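Local structure of ATP phosphoribosyltransferase regulatory subunit (Thermotoga maritima, 1USY) at residues Thr17-Ser22 against Ser106-Glu111; Gln70-Tyr75 against Leu95-Arg100; Glu136-Glu141 against Leu173-Lys178; Tyr185-Glu190 against Glu222-Leu227. The protein is probably required for the first step of histidine biosynthesis, and may allow feedback regulation of ATP phosphoribosyltransferase by histidine. All blocks are in the same frame, centred on the assembly; numbering follows the deposited sequence.

Interaction 1. Residues Thr17-Ser22 against Ser106-Glu111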
loop_
_atom_site.group_PDB
_atom_site.type_symbol
_atom_site.label_atom_id
_atom_site.label_comp_id
_atom_site.label_asym_id
_atom_site.label_seq_id
_atom_site.Cartn_x
_atom_site.Cartn_y
_atom_site.Cartn_z
ATOM N N THR B 17 -34.785 11.778 17.031
ATOM C CA THR B 17 -34.761 13.211 17.291
ATOM C C THR B 17 -36.114 13.567 17.860
ATOM O O THR B 17 -36.890 14.283 17.226
ATOM C CB THR B 17 -34.443 14.091 15.990
ATOM O OG1 THR B 17 -35.044 13.517 14.828
ATOM C CG2 THR B 17 -32.891 14.136 15.614
ATOM N N LYS B 18 -36.391 13.046 19.047
ATOM C CA LYS B 18 -37.680 13.170 19.751
ATOM C C LYS B 18 -37.411 12.685 21.160
ATOM O O LYS B 18 -38.032 13.109 22.139
ATOM C CB LYS B 18 -38.762 12.290 19.125
ATOM C CG LYS B 18 -39.961 13.056 18.634
ATOM C CD LYS B 18 -40.905 12.158 17.817
ATOM C CE LYS B 18 -41.112 12.724 16.397
ATOM N NZ LYS B 18 -42.483 12.428 15.878
ATOM N N LYS B 19 -36.467 11.763 21.207
ATOM C CA LYS B 19 -35.846 11.308 22.408
ATOM C C LYS B 19 -34.583 12.136 22.651
ATOM O O LYS B 19 -33.832 11.872 23.579
ATOM C CB LYS B 19 -35.535 9.812 22.284
ATOM C CG LYS B 19 -36.776 8.901 22.207
ATOM C CD LYS B 19 -37.787 9.172 23.328
ATOM C CE LYS B 19 -38.622 7.920 23.690
ATOM N NZ LYS B 19 -39.384 8.212 24.940
ATOM N N GLY B 20 -34.361 13.153 21.821
ATOM C CA GLY B 20 -33.210 14.002 21.996
ATOM C C GLY B 20 -31.905 13.433 21.475
ATOM O O GLY B 20 -30.854 13.915 21.873
ATOM N N PHE B 21 -31.939 12.433 20.590
ATOM C CA PHE B 21 -30.703 12.017 19.942
ATOM C C PHE B 21 -30.424 12.947 18.779
ATOM O O PHE B 21 -31.339 13.399 18.092
ATOM C CB PHE B 21 -30.755 10.579 19.443
ATOM C CG PHE B 21 -30.894 9.576 20.525
ATOM C CD1 PHE B 21 -32.127 9.376 21.160
ATOM C CD2 PHE B 21 -29.783 8.842 20.929
ATOM C CE1 PHE B 21 -32.242 8.456 22.178
ATOM C CE2 PHE B 21 -29.875 7.936 21.960
ATOM C CZ PHE B 21 -31.108 7.727 22.575
ATOM N N SER B 22 -29.152 13.213 18.546
ATOM C CA SER B 22 -28.766 14.162 17.545
ATOM C C SER B 22 -27.913 13.447 16.449
ATOM O O SER B 22 -27.266 12.435 16.733
ATOM C CB SER B 22 -28.092 15.343 18.260
ATOM O OG SER B 22 -26.852 15.603 17.701
ATOM N N SER B 106 -30.976 3.066 29.022
ATOM C CA SER B 106 -30.852 1.870 28.209
ATOM C C SER B 106 -32.199 1.534 27.639
ATOM O O SER B 106 -32.297 1.172 26.467
ATOM C CB SER B 106 -30.346 0.674 29.014
ATOM O OG SER B 106 -29.148 0.963 29.683
ATOM N N LEU B 107 -33.239 1.639 28.465
ATOM C CA LEU B 107 -34.608 1.385 27.985
ATOM C C LEU B 107 -35.073 2.271 26.817
ATOM O O LEU B 107 -35.704 1.775 25.895
ATOM C CB LEU B 107 -35.611 1.415 29.129
ATOM C CG LEU B 107 -35.241 0.492 30.306
ATOM C CD1 LEU B 107 -35.959 0.914 31.607
ATOM C CD2 LEU B 107 -35.503 -0.973 29.965
ATOM N N GLU B 108 -34.721 3.558 26.848
ATOM C CA GLU B 108 -34.996 4.495 25.768
ATOM C C GLU B 108 -34.330 4.049 24.463
ATOM O O GLU B 108 -34.966 4.063 23.399
ATOM C CB GLU B 108 -34.559 5.905 26.174
ATOM C CG GLU B 108 -34.503 6.907 25.033
ATOM C CD GLU B 108 -34.795 8.322 25.481
ATOM O OE1 GLU B 108 -35.972 8.625 25.781
ATOM O OE2 GLU B 108 -33.855 9.140 25.521
ATOM N N VAL B 109 -33.066 3.639 24.537
ATOM C CA VAL B 109 -32.404 3.051 23.363
ATOM C C VAL B 109 -33.194 1.844 22.875
ATOM O O VAL B 109 -33.636 1.815 21.737
ATOM C CB VAL B 109 -30.938 2.661 23.629
ATOM C CG1 VAL B 109 -30.345 1.910 22.395
ATOM C CG2 VAL B 109 -30.111 3.907 24.007
ATOM N N LEU B 110 -33.422 0.880 23.758
ATOM C CA LEU B 110 -34.139 -0.332 23.384
ATOM C C LEU B 110 -35.431 0.020 22.708
ATOM O O LEU B 110 -35.824 -0.612 21.733
ATOM C CB LEU B 110 -34.484 -1.153 24.620
ATOM C CG LEU B 110 -33.620 -2.363 24.956
ATOM C CD1 LEU B 110 -34.339 -3.066 26.029
ATOM C CD2 LEU B 110 -33.395 -3.251 23.764
ATOM N N GLU B 111 -36.099 1.035 23.224
ATOM C CA GLU B 111 -37.450 1.271 22.807
ATOM C C GLU B 111 -37.449 1.718 21.356
ATOM O O GLU B 111 -38.235 1.205 20.559
ATOM C CB GLU B 111 -38.179 2.192 23.791
ATOM C CG GLU B 111 -38.635 3.540 23.263
ATOM C CD GLU B 111 -39.751 3.413 22.253
ATOM O OE1 GLU B 111 -40.734 2.689 22.559
ATOM O OE2 GLU B 111 -39.632 4.016 21.152
#
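The Phe21 ring is met at its edge by Glu108, whose CG lies in the ring plane 4.0 Å from Phe21 CE1. Lys19 CB of the same loop also lies at that ring's edge. Glu108 OE2 and Val109 CG2 approach the ring obliquely, with Val109 CG2 4.2 Å from Phe21 CZ. The Glu108 carboxylate is turned 61° from the ring. Its CG is anti to the backbone N (chi1 167°) and the chain runs on extended, which carries the carboxylate across to the loop. Lys19 bends at chi2 (-51°) and passes along this carboxylate, with Lys19 CG 3.7 Å from Glu108 OE1. Its NZ makes a salt bridge to Glu108 OE1 at 3.5 Å. The stronger partner of Glu108 is Lys72 of strand 71-83, which pairs with OE2 and also bonds Lys19 O. The contact joins the loop after helix 6-16 to helix 103-120, within the class II aminoacyl-tRNA synthetase-like fold. With an alanine at Glu108, Lys72 and Lys19 would probably lose their shared carboxylate and the Phe21 edge its neighbour from the helix. Two lysines on one carboxylate are likely to favour its charged form.

Interaction 2. Residues Gln70-Tyr75 against Leu95-Arg100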
loop_
_atom_site.group_PDB
_atom_site.type_symbol
_atom_site.label_atom_id
_atom_site.label_comp_id
_atom_site.label_asym_id
_atom_site.label_seq_id
_atom_site.Cartn_x
_atom_site.Cartn_y
_atom_site.Cartn_z
ATOM N N GLN B 70 -21.591 14.978 27.366
ATOM C CA GLN B 70 -22.713 14.070 27.241
ATOM C C GLN B 70 -23.099 13.934 25.762
ATOM O O GLN B 70 -23.593 14.866 25.150
ATOM C CB GLN B 70 -23.903 14.561 28.083
ATOM C CG GLN B 70 -23.519 15.356 29.343
ATOM C CD GLN B 70 -23.411 14.472 30.585
ATOM O OE1 GLN B 70 -24.416 13.960 31.071
ATOM N NE2 GLN B 70 -22.201 14.296 31.097
ATOM N N ILE B 71 -22.830 12.768 25.198
ATOM C CA ILE B 71 -23.143 12.434 23.813
ATOM C C ILE B 71 -24.434 11.616 23.729
ATOM O O ILE B 71 -24.546 10.586 24.385
ATOM C CB ILE B 71 -21.957 11.640 23.226
ATOM C CG1 ILE B 71 -21.106 12.573 22.383
ATOM C CG2 ILE B 71 -22.409 10.427 22.404
ATOM C CD1 ILE B 71 -19.957 13.167 23.130
ATOM N N LYS B 72 -25.398 12.100 22.940
ATOM C CA LYS B 72 -26.650 11.393 22.657
ATOM C C LYS B 72 -26.897 11.415 21.171
ATOM O O LYS B 72 -27.618 12.295 20.693
ATOM C CB LYS B 72 -27.846 12.053 23.344
ATOM C CG LYS B 72 -28.834 11.061 23.898
ATOM C CD LYS B 72 -30.104 11.695 24.410
ATOM C CE LYS B 72 -30.945 10.631 25.098
ATOM N NZ LYS B 72 -32.286 11.114 25.559
ATOM N N VAL B 73 -26.329 10.454 20.438
ATOM C CA VAL B 73 -26.389 10.509 18.972
ATOM C C VAL B 73 -27.120 9.359 18.314
ATOM O O VAL B 73 -27.233 8.281 18.890
ATOM C CB VAL B 73 -24.977 10.572 18.323
ATOM C CG1 VAL B 73 -24.267 11.859 18.723
ATOM C CG2 VAL B 73 -24.152 9.305 18.637
ATOM N N TRP B 74 -27.617 9.613 17.105
ATOM C CA TRP B 74 -28.063 8.559 16.198
ATOM C C TRP B 74 -27.232 8.646 14.948
ATOM O O TRP B 74 -26.772 9.732 14.573
ATOM C CB TRP B 74 -29.562 8.671 15.865
ATOM C CG TRP B 74 -29.897 9.809 15.008
ATOM C CD1 TRP B 74 -30.237 11.066 15.410
ATOM C CD2 TRP B 74 -29.939 9.825 13.587
ATOM N NE1 TRP B 74 -30.493 11.872 14.323
ATOM C CE2 TRP B 74 -30.314 11.137 13.187
ATOM C CE3 TRP B 74 -29.699 8.872 12.597
ATOM C CZ2 TRP B 74 -30.438 11.513 11.839
ATOM C CZ3 TRP B 74 -29.805 9.253 11.260
ATOM C CH2 TRP B 74 -30.166 10.558 10.890
ATOM N N TYR B 75 -27.034 7.504 14.300
ATOM C CA TYR B 75 -26.312 7.454 13.041
ATOM C C TYR B 75 -27.044 6.593 12.009
ATOM O O TYR B 75 -28.044 5.918 12.355
ATOM C CB TYR B 75 -24.879 6.967 13.264
ATOM C CG TYR B 75 -24.803 5.643 13.967
ATOM C CD1 TYR B 75 -24.945 4.448 13.261
ATOM C CD2 TYR B 75 -24.611 5.572 15.349
ATOM C CE1 TYR B 75 -24.898 3.228 13.904
ATOM C CE2 TYR B 75 -24.550 4.337 16.004
ATOM C CZ TYR B 75 -24.695 3.176 15.260
ATOM O OH TYR B 75 -24.633 1.942 15.865
ATOM N N LEU B 95 -27.930 4.065 17.720
ATOM C CA LEU B 95 -27.991 5.065 18.771
ATOM C C LEU B 95 -26.808 4.838 19.672
ATOM O O LEU B 95 -26.218 3.765 19.704
ATOM C CB LEU B 95 -29.273 4.964 19.586
ATOM C CG LEU B 95 -30.598 4.810 18.854
ATOM C CD1 LEU B 95 -31.746 4.373 19.815
ATOM C CD2 LEU B 95 -30.934 6.103 18.114
ATOM N N GLU B 96 -26.478 5.871 20.424
ATOM C CA GLU B 96 -25.370 5.855 21.340
ATOM C C GLU B 96 -25.649 6.937 22.399
ATOM O O GLU B 96 -25.784 8.114 22.056
ATOM C CB GLU B 96 -24.118 6.149 20.530
ATOM C CG GLU B 96 -22.908 5.331 20.898
ATOM C CD GLU B 96 -23.133 3.839 20.808
ATOM O OE1 GLU B 96 -23.163 3.218 21.882
ATOM O OE2 GLU B 96 -23.232 3.278 19.686
ATOM N N LYS B 97 -25.808 6.536 23.664
ATOM C CA LYS B 97 -25.883 7.486 24.796
ATOM C C LYS B 97 -24.742 7.270 25.810
ATOM O O LYS B 97 -24.648 6.234 26.453
ATOM C CB LYS B 97 -27.234 7.424 25.491
ATOM C CG LYS B 97 -27.235 8.005 26.881
ATOM C CD LYS B 97 -28.010 9.307 27.038
ATOM C CE LYS B 97 -27.867 9.785 28.511
ATOM N NZ LYS B 97 -28.589 11.009 28.887
ATOM N N VAL B 98 -23.849 8.242 25.908
ATOM C CA VAL B 98 -22.754 8.185 26.863
ATOM C C VAL B 98 -22.724 9.535 27.542
ATOM O O VAL B 98 -22.459 10.541 26.867
ATOM C CB VAL B 98 -21.375 8.000 26.187
ATOM C CG1 VAL B 98 -20.275 7.855 27.235
ATOM C CG2 VAL B 98 -21.376 6.829 25.217
ATOM N N PRO B 99 -22.946 9.582 28.857
ATOM C CA PRO B 99 -23.027 8.430 29.751
ATOM C C PRO B 99 -24.443 7.935 30.033
ATOM O O PRO B 99 -25.408 8.710 30.030
ATOM C CB PRO B 99 -22.410 8.953 31.053
ATOM C CG PRO B 99 -22.164 10.444 30.816
ATOM C CD PRO B 99 -23.009 10.839 29.624
ATOM N N ARG B 100 -24.532 6.630 30.270
ATOM C CA ARG B 100 -25.729 5.981 30.762
ATOM C C ARG B 100 -25.838 6.334 32.220
ATOM O O ARG B 100 -24.962 6.002 33.014
ATOM C CB ARG B 100 -25.611 4.466 30.598
ATOM C CG ARG B 100 -26.638 3.651 31.376
ATOM C CD ARG B 100 -26.488 2.151 31.214
ATOM N NE ARG B 100 -25.658 1.547 32.263
ATOM C CZ ARG B 100 -24.388 1.175 32.101
ATOM N NH1 ARG B 100 -23.774 1.340 30.934
ATOM N NH2 ARG B 100 -23.723 0.629 33.109
#
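Lys72 lays its aliphatic chain against that of Lys97, with Lys72 CG 3.7 Å from Lys97 CD. The two ammonium groups stay apart, 5.0 Å from Lys72 NZ to Lys97 NZ, and Lys72 NZ turns to Glu108. On the same face, Trp74 CB touches Leu95 CD2 at 3.7 Å. The Trp74 ring extends to Phe6 of the second subunit, meeting it edge-to-face. These pairs belong to a beta hairpin of strands 71-83 and 86-98, antiparallel in the main sheet. Its hydrogen-bonded pairs here are Ile71 with Val98 and Val73 with Glu96; Ile71 N gives to Val98 O at 2.8 Å. On the face of Val73, the CG2 methyl packs on Glu96 CB. Tyr75 has CG between its backbone N and carbonyl carbon (chi1 55°), which swings the ring toward the other strand. Glu96 OE2 lies at the edge of this ring, the carboxylate plane turned only 9° from it, while OE1 bonds Tyr256. Just before strand 71-83, the Gln70 amide lies across Pro99, which follows a cis peptide bond, with Gln70 OE1 3.7 Å from Pro99 CD.

Interaction 3. Residues Glu136-Glu141 against Leu173-Lys178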
loop_
_atom_site.group_PDB
_atom_site.type_symbol
_atom_site.label_atom_id
_atom_site.label_comp_id
_atom_site.label_asym_id
_atom_site.label_seq_id
_atom_site.Cartn_x
_atom_site.Cartn_y
_atom_site.Cartn_z
ATOM N N GLU B 136 -19.409 -13.865 36.146
ATOM C CA GLU B 136 -18.523 -13.813 37.310
ATOM C C GLU B 136 -19.062 -14.744 38.385
ATOM O O GLU B 136 -18.343 -15.606 38.915
ATOM C CB GLU B 136 -18.467 -12.391 37.890
ATOM C CG GLU B 136 -17.096 -11.716 37.834
ATOM C CD GLU B 136 -17.147 -10.185 37.676
ATOM O OE1 GLU B 136 -18.153 -9.635 37.139
ATOM O OE2 GLU B 136 -16.164 -9.516 38.082
ATOM N N ASP B 137 -20.349 -14.560 38.672
ATOM C CA ASP B 137 -21.064 -15.327 39.668
ATOM C C ASP B 137 -21.068 -16.798 39.334
ATOM O O ASP B 137 -20.955 -17.622 40.220
ATOM C CB ASP B 137 -22.496 -14.828 39.763
ATOM C CG ASP B 137 -23.307 -15.597 40.783
ATOM O OD1 ASP B 137 -24.381 -16.131 40.384
ATOM O OD2 ASP B 137 -22.932 -15.730 41.981
ATOM N N LEU B 138 -21.198 -17.121 38.059
ATOM C CA LEU B 138 -21.148 -18.521 37.622
ATOM C C LEU B 138 -19.729 -19.154 37.678
ATOM O O LEU B 138 -19.581 -20.324 38.001
ATOM C CB LEU B 138 -21.734 -18.664 36.208
ATOM C CG LEU B 138 -23.147 -19.221 35.965
ATOM C CD1 LEU B 138 -23.306 -19.550 34.520
ATOM C CD2 LEU B 138 -23.474 -20.457 36.802
ATOM N N LEU B 139 -18.687 -18.331 37.406
ATOM C CA LEU B 139 -17.337 -18.843 37.134
ATOM C C LEU B 139 -16.710 -19.370 38.416
ATOM O O LEU B 139 -16.453 -20.568 38.561
ATOM C CB LEU B 139 -16.455 -17.760 36.557
ATOM C CG LEU B 139 -16.165 -17.935 35.060
ATOM C CD1 LEU B 139 -16.910 -19.128 34.418
ATOM C CD2 LEU B 139 -16.558 -16.688 34.267
ATOM N N LYS B 140 -16.425 -18.523 39.411
ATOM C CA LYS B 140 -15.862 -19.144 40.598
ATOM C C LYS B 140 -16.981 -19.815 41.445
ATOM O O LYS B 140 -17.939 -19.165 41.921
ATOM C CB LYS B 140 -15.031 -18.272 41.500
ATOM C CG LYS B 140 -13.989 -19.163 42.240
ATOM C CD LYS B 140 -13.246 -20.146 41.300
ATOM C CE LYS B 140 -12.155 -19.459 40.483
ATOM N NZ LYS B 140 -11.247 -18.662 41.316
ATOM N N GLU B 141 -16.650 -21.045 41.477
ATOM C CA GLU B 141 -17.243 -22.225 42.067
ATOM C C GLU B 141 -16.451 -23.311 41.354
ATOM O O GLU B 141 -16.248 -24.411 41.876
ATOM C CB GLU B 141 -18.769 -22.315 41.758
ATOM C CG GLU B 141 -19.589 -23.056 42.843
ATOM C CD GLU B 141 -21.112 -22.986 42.607
ATOM O OE1 GLU B 141 -21.934 -23.070 43.601
ATOM O OE2 GLU B 141 -21.578 -22.846 41.412
ATOM N N LEU B 173 -21.116 -28.423 37.793
ATOM C CA LEU B 173 -21.477 -27.371 36.837
ATOM C C LEU B 173 -22.997 -27.374 36.508
ATOM O O LEU B 173 -23.436 -26.879 35.443
ATOM C CB LEU B 173 -20.620 -27.477 35.562
ATOM C CG LEU B 173 -19.135 -27.869 35.667
ATOM C CD1 LEU B 173 -18.698 -28.648 34.449
ATOM C CD2 LEU B 173 -18.240 -26.674 35.780
ATOM N N SER B 174 -23.779 -27.929 37.441
ATOM C CA SER B 174 -25.251 -27.982 37.372
ATOM C C SER B 174 -25.953 -26.624 37.152
ATOM O O SER B 174 -26.953 -26.537 36.420
ATOM C CB SER B 174 -25.829 -28.644 38.631
ATOM O OG SER B 174 -25.878 -27.700 39.669
ATOM N N ARG B 175 -25.453 -25.562 37.783
ATOM C CA ARG B 175 -26.012 -24.249 37.486
ATOM C C ARG B 175 -25.551 -23.686 36.144
ATOM O O ARG B 175 -26.219 -22.794 35.593
ATOM C CB ARG B 175 -25.808 -23.232 38.623
ATOM C CG ARG B 175 -24.549 -23.367 39.453
ATOM C CD ARG B 175 -24.551 -22.496 40.731
ATOM N NE ARG B 175 -25.159 -21.187 40.499
ATOM C CZ ARG B 175 -24.527 -20.015 40.491
ATOM N NH1 ARG B 175 -23.219 -19.922 40.732
ATOM N NH2 ARG B 175 -25.215 -18.917 40.243
ATOM N N VAL B 176 -24.447 -24.216 35.587
ATOM C CA VAL B 176 -24.072 -23.895 34.208
ATOM C C VAL B 176 -25.075 -24.591 33.278
ATOM O O VAL B 176 -25.648 -23.984 32.372
ATOM C CB VAL B 176 -22.653 -24.361 33.849
ATOM C CG1 VAL B 176 -22.366 -24.080 32.379
ATOM C CG2 VAL B 176 -21.602 -23.675 34.716
ATOM N N GLU B 177 -25.307 -25.869 33.542
ATOM C CA GLU B 177 -26.251 -26.658 32.755
ATOM C C GLU B 177 -27.659 -26.027 32.752
ATOM O O GLU B 177 -28.381 -26.131 31.763
ATOM C CB GLU B 177 -26.316 -28.093 33.293
ATOM C CG GLU B 177 -25.000 -28.866 33.135
ATOM C CD GLU B 177 -24.872 -30.063 34.070
ATOM O OE1 GLU B 177 -25.636 -30.143 35.069
ATOM O OE2 GLU B 177 -23.986 -30.925 33.822
ATOM N N LYS B 178 -28.022 -25.355 33.849
ATOM C CA LYS B 178 -29.364 -24.812 33.995
ATOM C C LYS B 178 -29.533 -23.556 33.132
ATOM O O LYS B 178 -30.543 -23.399 32.418
ATOM C CB LYS B 178 -29.696 -24.555 35.467
ATOM C CG LYS B 178 -31.175 -24.526 35.797
ATOM C CD LYS B 178 -31.523 -23.245 36.570
ATOM C CE LYS B 178 -33.036 -23.038 36.706
ATOM N NZ LYS B 178 -33.388 -21.608 36.523
#
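Arg175 grips Asp137 at two atoms, the carboxylate OD1 and the backbone O. Arg175 NH2 bonds Asp137 OD1 at 2.9 Å in a nearly straight line (163°), arriving from above the carboxylate plane. Arg175 NH1 reaches Asp137 O at 3.3 Å, again from above the carbonyl plane. The grip is end-on, through NH1 and NH2, with both acceptors near the guanidinium plane. Glu141 OE2, also near that plane, adds a weak bond, 3.4 Å from Arg175 NH1. One face of the guanidinium is covered by Leu138, whose CD2 sits over its centre, 3.9 Å from Arg175 CZ. A bend at chi3 (-39°) turns the guanidinium toward segment 136-141. NE is engaged by Asp196, a salt bridge outside the two segments. The arginine is likely to offset the charge of the three gathered carboxylates. Replacing Arg175 by a leucine would probably leave Asp137, Glu141 and Asp196 without their common positive partner. Beside the charged cluster, Leu138 CD2 packs on Val176 CG2 at 4.3 Å. The contact ties the end of helix 135-139 to the start of helix 174-185, where Val176 also packs on Ile154 of helix 147-156 and Ile162 of helix 159-168.

Interaction 4. Residues Tyr185-Glu190 against Glu222-Leu227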
loop_
_atom_site.group_PDB
_atom_site.type_symbol
_atom_site.label_atom_id
_atom_site.label_comp_id
_atom_site.label_asym_id
_atom_site.label_seq_id
_atom_site.Cartn_x
_atom_site.Cartn_y
_atom_site.Cartn_z
ATOM N N TYR B 185 -35.388 -23.857 26.819
ATOM C CA TYR B 185 -36.753 -24.248 27.192
ATOM C C TYR B 185 -37.560 -23.260 28.010
ATOM O O TYR B 185 -38.785 -23.359 27.996
ATOM C CB TYR B 185 -36.725 -25.530 27.988
ATOM C CG TYR B 185 -36.301 -26.720 27.186
ATOM C CD1 TYR B 185 -35.051 -27.338 27.436
ATOM C CD2 TYR B 185 -37.120 -27.227 26.168
ATOM C CE1 TYR B 185 -34.634 -28.461 26.689
ATOM C CE2 TYR B 185 -36.730 -28.345 25.421
ATOM C CZ TYR B 185 -35.495 -28.970 25.699
ATOM O OH TYR B 185 -35.086 -30.064 24.969
ATOM N N ARG B 186 -36.897 -22.346 28.736
ATOM C CA ARG B 186 -37.618 -21.380 29.573
ATOM C C ARG B 186 -37.141 -19.945 29.416
ATOM O O ARG B 186 -36.718 -19.297 30.389
ATOM C CB ARG B 186 -37.644 -21.768 31.073
ATOM C CG ARG B 186 -37.049 -23.092 31.504
ATOM C CD ARG B 186 -37.837 -23.785 32.621
ATOM N NE ARG B 186 -38.697 -24.781 32.001
ATOM C CZ ARG B 186 -39.936 -25.161 32.364
ATOM N NH1 ARG B 186 -40.603 -24.666 33.439
ATOM N NH2 ARG B 186 -40.503 -26.092 31.618
ATOM N N ARG B 187 -37.272 -19.452 28.191
ATOM C CA ARG B 187 -36.792 -18.142 27.770
ATOM C C ARG B 187 -37.798 -17.022 28.049
ATOM O O ARG B 187 -37.504 -15.839 27.893
ATOM C CB ARG B 187 -36.441 -18.178 26.261
ATOM C CG ARG B 187 -35.525 -19.309 25.872
ATOM C CD ARG B 187 -35.396 -19.532 24.369
ATOM N NE ARG B 187 -35.365 -18.305 23.596
ATOM C CZ ARG B 187 -34.255 -17.679 23.227
ATOM N NH1 ARG B 187 -33.059 -18.153 23.605
ATOM N NH2 ARG B 187 -34.337 -16.558 22.505
ATOM N N SER B 188 -38.994 -17.409 28.428
ATOM C CA SER B 188 -40.015 -16.478 28.877
ATOM C C SER B 188 -39.550 -15.702 30.133
ATOM O O SER B 188 -39.054 -16.320 31.087
ATOM C CB SER B 188 -41.280 -17.284 29.215
ATOM O OG SER B 188 -42.396 -16.699 28.594
ATOM N N PRO B 189 -39.740 -14.371 30.162
ATOM C CA PRO B 189 -39.300 -13.542 31.298
ATOM C C PRO B 189 -39.910 -14.011 32.613
ATOM O O PRO B 189 -39.365 -13.779 33.703
ATOM C CB PRO B 189 -39.838 -12.147 30.955
ATOM C CG PRO B 189 -40.004 -12.150 29.469
ATOM C CD PRO B 189 -40.393 -13.565 29.105
ATOM N N GLU B 190 -41.044 -14.682 32.501
ATOM C CA GLU B 190 -41.795 -15.107 33.658
ATOM C C GLU B 190 -40.917 -16.019 34.501
ATOM O O GLU B 190 -41.033 -16.021 35.724
ATOM C CB GLU B 190 -43.114 -15.757 33.213
ATOM C CG GLU B 190 -44.106 -14.765 32.541
ATOM C CD GLU B 190 -43.746 -14.334 31.096
ATOM O OE1 GLU B 190 -44.463 -13.469 30.511
ATOM O OE2 GLU B 190 -42.746 -14.838 30.522
ATOM N N GLU B 222 -37.622 -12.605 24.821
ATOM C CA GLU B 222 -37.084 -13.797 25.468
ATOM C C GLU B 222 -35.742 -13.576 26.156
ATOM O O GLU B 222 -35.023 -12.621 25.896
ATOM C CB GLU B 222 -37.056 -15.031 24.546
ATOM C CG GLU B 222 -37.420 -14.759 23.120
ATOM C CD GLU B 222 -37.905 -15.968 22.353
ATOM O OE1 GLU B 222 -39.123 -16.043 22.101
ATOM O OE2 GLU B 222 -37.067 -16.795 21.930
ATOM N N ILE B 223 -35.427 -14.468 27.054
ATOM C CA ILE B 223 -34.297 -14.287 27.909
ATOM C C ILE B 223 -33.297 -15.374 27.601
ATOM O O ILE B 223 -33.655 -16.543 27.567
ATOM C CB ILE B 223 -34.768 -14.395 29.361
ATOM C CG1 ILE B 223 -35.767 -13.261 29.711
ATOM C CG2 ILE B 223 -33.561 -14.516 30.282
ATOM C CD1 ILE B 223 -35.149 -11.927 30.195
ATOM N N ASP B 224 -32.056 -14.991 27.346
ATOM C CA ASP B 224 -30.989 -15.962 27.000
ATOM C C ASP B 224 -29.640 -15.469 27.510
ATOM O O ASP B 224 -29.114 -14.476 27.051
ATOM C CB ASP B 224 -30.914 -16.176 25.488
ATOM C CG ASP B 224 -29.858 -17.213 25.087
ATOM O OD1 ASP B 224 -28.768 -17.307 25.745
ATOM O OD2 ASP B 224 -30.053 -17.974 24.107
ATOM N N LEU B 225 -29.105 -16.192 28.474
ATOM C CA LEU B 225 -27.898 -15.812 29.193
ATOM C C LEU B 225 -26.627 -16.521 28.673
ATOM O O LEU B 225 -25.581 -16.520 29.355
ATOM C CB LEU B 225 -28.096 -16.135 30.657
ATOM C CG LEU B 225 -28.989 -15.250 31.542
ATOM C CD1 LEU B 225 -29.774 -14.148 30.810
ATOM C CD2 LEU B 225 -29.937 -16.146 32.316
ATOM N N THR B 226 -26.789 -17.204 27.527
ATOM C CA THR B 226 -25.544 -17.696 26.953
ATOM C C THR B 226 -24.840 -16.499 26.267
ATOM O O THR B 226 -25.034 -15.352 26.642
ATOM C CB THR B 226 -25.878 -18.853 25.982
ATOM O OG1 THR B 226 -26.765 -18.421 24.966
ATOM C CG2 THR B 226 -26.558 -20.036 26.690
ATOM N N LEU B 227 -24.054 -16.797 25.292
ATOM C CA LEU B 227 -23.237 -15.815 24.521
ATOM C C LEU B 227 -22.382 -14.976 25.498
ATOM O O LEU B 227 -22.642 -13.787 25.771
ATOM C CB LEU B 227 -24.096 -14.943 23.494
ATOM C CG LEU B 227 -25.111 -13.812 23.888
ATOM C CD1 LEU B 227 -26.226 -13.717 22.821
ATOM C CD2 LEU B 227 -25.855 -13.952 25.218
#
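The backbones meet where Ile223 N gives a hydrogen bond to Arg187 O at 2.6 Å, in the carbonyl plane and on a lone pair. This joins the loop after helix 174-185 to strand 220-223, an outermost strand of the main sheet of the synthetase-like fold. Arg187 is the centre of a buried salt-bridge network with Glu222 and Asp224. Its guanidinium meets Glu222 side-on, with NE and NH2 both bonding the single oxygen OE2. Glu222 OE2 receives Arg187 NH2 (2.8 Å) on its anti lone pair, while NE comes from above the carboxylate plane. The two planes are 64° apart. A bend at chi3 (38°) brings the group round to this position. At another edge, Arg187 NH1 makes a weak bond to Asp224 OD2 at 3.1 Å. Both ends have further partners: Glu128 takes NH2, and Lys157 of the histidine pocket pairs with Asp224 OD2. Tyr185, at the end of helix 174-185, touches the bound histidine itself. Beside the network, Pro189 CA packs on Ile223 CG1 at 3.9 Å. Asp224 also closes an Asx turn, its OD1 accepting from Thr226 N at 2.7 Å nearly in line with the CG-OD1 bond.

In the fold
From the N terminus, the loop after helix 6-16 is the first to find its partner, helix 103-120, and interaction 1 closes there. Interaction 2, the hairpin of strands 71-83 and 86-98, lies within the stretch of chain that interaction 1 closes. The two touch through Lys72, and their centres are about 9 Å apart. Interactions 3 and 4 follow in series without crossing. Interaction 3 closes a largely helical loop between 136-141 and 173-178. Helix 174-185 then leads directly into interaction 4, which closes on strand 220-223. Their centres lie about 16 Å apart. Interactions 2 and 4 reach the same sheet from opposite sides of the chain's centre, about 28 Å between centres.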